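Local coordinates for protein kinase (Staphylococcus aureus subsp. aureus Mu50, PDB 3PY9) that forms the extracellular PASTA-domain region of the membrane Ser/Thr kinase PrkC, which probably senses muropeptides of the cell wall, at residues Lys18-Glu21 with Gln22-Lys26. Sequence-based numbering, arbitrary orientation.
Sequences KEAE and QIFNK
Phe24 lies one helical turn beyond Ala20 and turns a face of its ring to that residue's carbonyl: Ala20 O sits 3.2 Å above the ring plane, nearer the edge of the ring than its middle. The same oxygen accepts the backbone bond from Phe24 N at 2.8 Å. With CG anti to its own carbonyl carbon (chi1 -66°), Phe24 lays its ring back along the helix, bringing CE2 to 4.2 Å from Ala20 CB. A methyl is short enough to fit beside CE2 in this buried spot. Both residues also touch Val12, while the ring reaches on to Leu31, Val64 and Val66 of the neighbouring strands.

Glu21 and Asn25 repeat the four-residue spacing on a more polar side. Their flat end groups are turned 52° from each other, and the touch is made by the glutamate's aliphatic stem, CG lying 3.7 Å from Asn25 ND2. Glu21 suits this half-covered place because its methylenes can pack while its carboxylate stays polar; exposed Asn25 keeps its amide at the surface. The turn is again made by a backbone bond, Asn25 N to Glu21 O at 2.8 Å. Glu19 O likewise receives Ile23 N, almost in line with the C=O bond.

Helix 17-26 of this PASTA domain is thus amphipathic: main-chain bonds satisfy the carbonyls of Glu19, Ala20 and Glu21, that to Lys18 O being weak; Phe24 holds it against the strands by dispersion and burial, Ala20 packs on the Val12 loop, and charged or amide groups occupy its outer side.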
ATOM      1  N   LYS A  18      15.295  -9.676  51.577  1.00 41.41           N
ATOM      2  CA  LYS A  18      16.574  -9.600  52.258  1.00 42.65           C
ATOM      3  C   LYS A  18      16.470  -8.568  53.394  1.00 42.92           C
ATOM      4  O   LYS A  18      16.637  -8.918  54.562  1.00 43.28           O
ATOM      5  CB  LYS A  18      17.661  -9.238  51.229  1.00 42.88           C
ATOM      6  CG  LYS A  18      19.109  -9.525  51.658  1.00 44.12           C
ATOM      7  CD  LYS A  18      20.115  -8.709  50.832  1.00 43.63           C
ATOM      8  CE  LYS A  18      21.561  -9.132  51.111  1.00 44.85           C
ATOM      9  NZ  LYS A  18      22.033  -8.827  52.497  1.00 48.05           N
ATOM     10  N   GLU A  19      16.127  -7.321  53.055  1.00 43.30           N
ATOM     11  CA  GLU A  19      15.914  -6.267  54.054  1.00 43.93           C
ATOM     12  C   GLU A  19      14.748  -6.555  55.013  1.00 44.00           C
ATOM     13  O   GLU A  19      14.880  -6.347  56.222  1.00 44.21           O
ATOM     14  CB  GLU A  19      15.632  -4.915  53.408  1.00 44.29           C
ATOM     15  CG  GLU A  19      16.488  -4.466  52.255  1.00 46.21           C
ATOM     16  CD  GLU A  19      15.850  -3.249  51.595  1.00 50.47           C
ATOM     17  OE1 GLU A  19      15.466  -2.320  52.351  1.00 53.62           O
ATOM     18  OE2 GLU A  19      15.699  -3.214  50.348  1.00 50.80           O
ATOM     19  N   ALA A  20      13.605  -6.995  54.480  1.00 43.46           N
ATOM     20  CA  ALA A  20      12.433  -7.249  55.323  1.00 43.87           C
ATOM     21  C   ALA A  20      12.706  -8.208  56.485  1.00 43.91           C
ATOM     22  O   ALA A  20      12.289  -7.949  57.605  1.00 43.46           O
ATOM     23  CB  ALA A  20      11.237  -7.735  54.483  1.00 43.65           C
ATOM     24  N   GLU A  21      13.402  -9.315  56.215  1.00 44.75           N
ATOM     25  CA  GLU A  21      13.710 -10.283  57.275  1.00 45.60           C
ATOM     26  C   GLU A  21      14.629  -9.652  58.318  1.00 46.09           C
ATOM     27  O   GLU A  21      14.430  -9.817  59.530  1.00 46.12           O
ATOM     28  CB  GLU A  21      14.300 -11.585  56.717  1.00 45.75           C
ATOM     29  CG  GLU A  21      14.509 -12.647  57.801  1.00 46.92           C
ATOM     30  CD  GLU A  21      14.559 -14.066  57.273  1.00 49.53           C
ATOM     31  OE1 GLU A  21      14.890 -14.264  56.071  1.00 50.17           O
ATOM     32  OE2 GLU A  21      14.269 -14.982  58.079  1.00 49.92           O
ATOM     33  N   GLN A  22      15.610  -8.898  57.833  1.00 46.74           N
ATOM     34  CA  GLN A  22      16.422  -8.029  58.687  1.00 47.48           C
ATOM     35  C   GLN A  22      15.572  -7.123  59.603  1.00 46.93           C
ATOM     36  O   GLN A  22      15.787  -7.105  60.814  1.00 47.33           O
ATOM     37  CB  GLN A  22      17.392  -7.215  57.828  1.00 47.93           C
ATOM     38  CG  GLN A  22      18.604  -7.995  57.349  1.00 50.78           C
ATOM     39  CD  GLN A  22      19.834  -7.755  58.209  1.00 55.40           C
ATOM     40  OE1 GLN A  22      20.911  -8.312  57.951  1.00 57.93           O
ATOM     41  NE2 GLN A  22      19.689  -6.910  59.234  1.00 56.50           N
ATOM     42  N   ILE A  23      14.600  -6.394  59.052  1.00 46.42           N
ATOM     43  CA  ILE A  23      13.713  -5.574  59.905  1.00 46.19           C
ATOM     44  C   ILE A  23      12.854  -6.423  60.865  1.00 45.79           C
ATOM     45  O   ILE A  23      12.629  -6.022  62.004  1.00 46.07           O
ATOM     46  CB  ILE A  23      12.821  -4.574  59.083  1.00 46.45           C
ATOM     47  CG1 ILE A  23      13.648  -3.422  58.501  1.00 46.59           C
ATOM     48  CG2 ILE A  23      11.731  -3.956  59.929  1.00 46.12           C
ATOM     49  CD1 ILE A  23      13.957  -3.570  57.047  1.00 47.29           C
ATOM     50  N   PHE A  24      12.376  -7.584  60.408  1.00 45.49           N
ATOM     51  CA  PHE A  24      11.533  -8.450  61.247  1.00 44.80           C
ATOM     52  C   PHE A  24      12.312  -9.053  62.420  1.00 45.09           C
ATOM     53  O   PHE A  24      11.789  -9.110  63.546  1.00 45.24           O
ATOM     54  CB  PHE A  24      10.885  -9.600  60.446  1.00 44.45           C
ATOM     55  CG  PHE A  24       9.862  -9.161  59.408  1.00 42.90           C
ATOM     56  CD1 PHE A  24       9.093  -8.015  59.580  1.00 41.62           C
ATOM     57  CD2 PHE A  24       9.655  -9.935  58.275  1.00 40.41           C
ATOM     58  CE1 PHE A  24       8.141  -7.630  58.615  1.00 42.22           C
ATOM     59  CE2 PHE A  24       8.714  -9.566  57.310  1.00 41.30           C
ATOM     60  CZ  PHE A  24       7.956  -8.410  57.474  1.00 41.48           C
ATOM     61  N   ASN A  25      13.533  -9.522  62.156  1.00 44.80           N
ATOM     62  CA  ASN A  25      14.345 -10.166  63.189  1.00 45.54           C
ATOM     63  C   ASN A  25      14.677  -9.181  64.291  1.00 45.72           C
ATOM     64  O   ASN A  25      14.479  -9.462  65.477  1.00 45.91           O
ATOM     65  CB  ASN A  25      15.641 -10.725  62.606  1.00 45.77           C
ATOM     66  CG  ASN A  25      15.429 -11.974  61.787  1.00 46.69           C
ATOM     67  OD1 ASN A  25      14.378 -12.627  61.875  1.00 48.19           O
ATOM     68  ND2 ASN A  25      16.431 -12.325  60.987  1.00 45.54           N
ATOM     69  N   LYS A  26      15.171  -8.020  63.869  1.00 45.91           N
ATOM     70  CA  LYS A  26      15.423  -6.888  64.744  1.00 46.27           C
ATOM     71  C   LYS A  26      14.225  -6.575  65.646  1.00 45.59           C
ATOM     72  O   LYS A  26      14.406  -6.201  66.806  1.00 46.01           O
ATOM     73  CB  LYS A  26      15.857  -5.669  63.908  1.00 46.75           C
ATOM     74  CG  LYS A  26      15.243  -4.303  64.298  1.00 49.49           C
ATOM     75  CD  LYS A  26      15.821  -3.699  65.597  1.00 52.09           C
ATOM     76  CE  LYS A  26      14.965  -2.529  66.108  1.00 51.21           C
ATOM     77  NZ  LYS A  26      15.025  -1.357  65.188  1.00 53.94           N
TER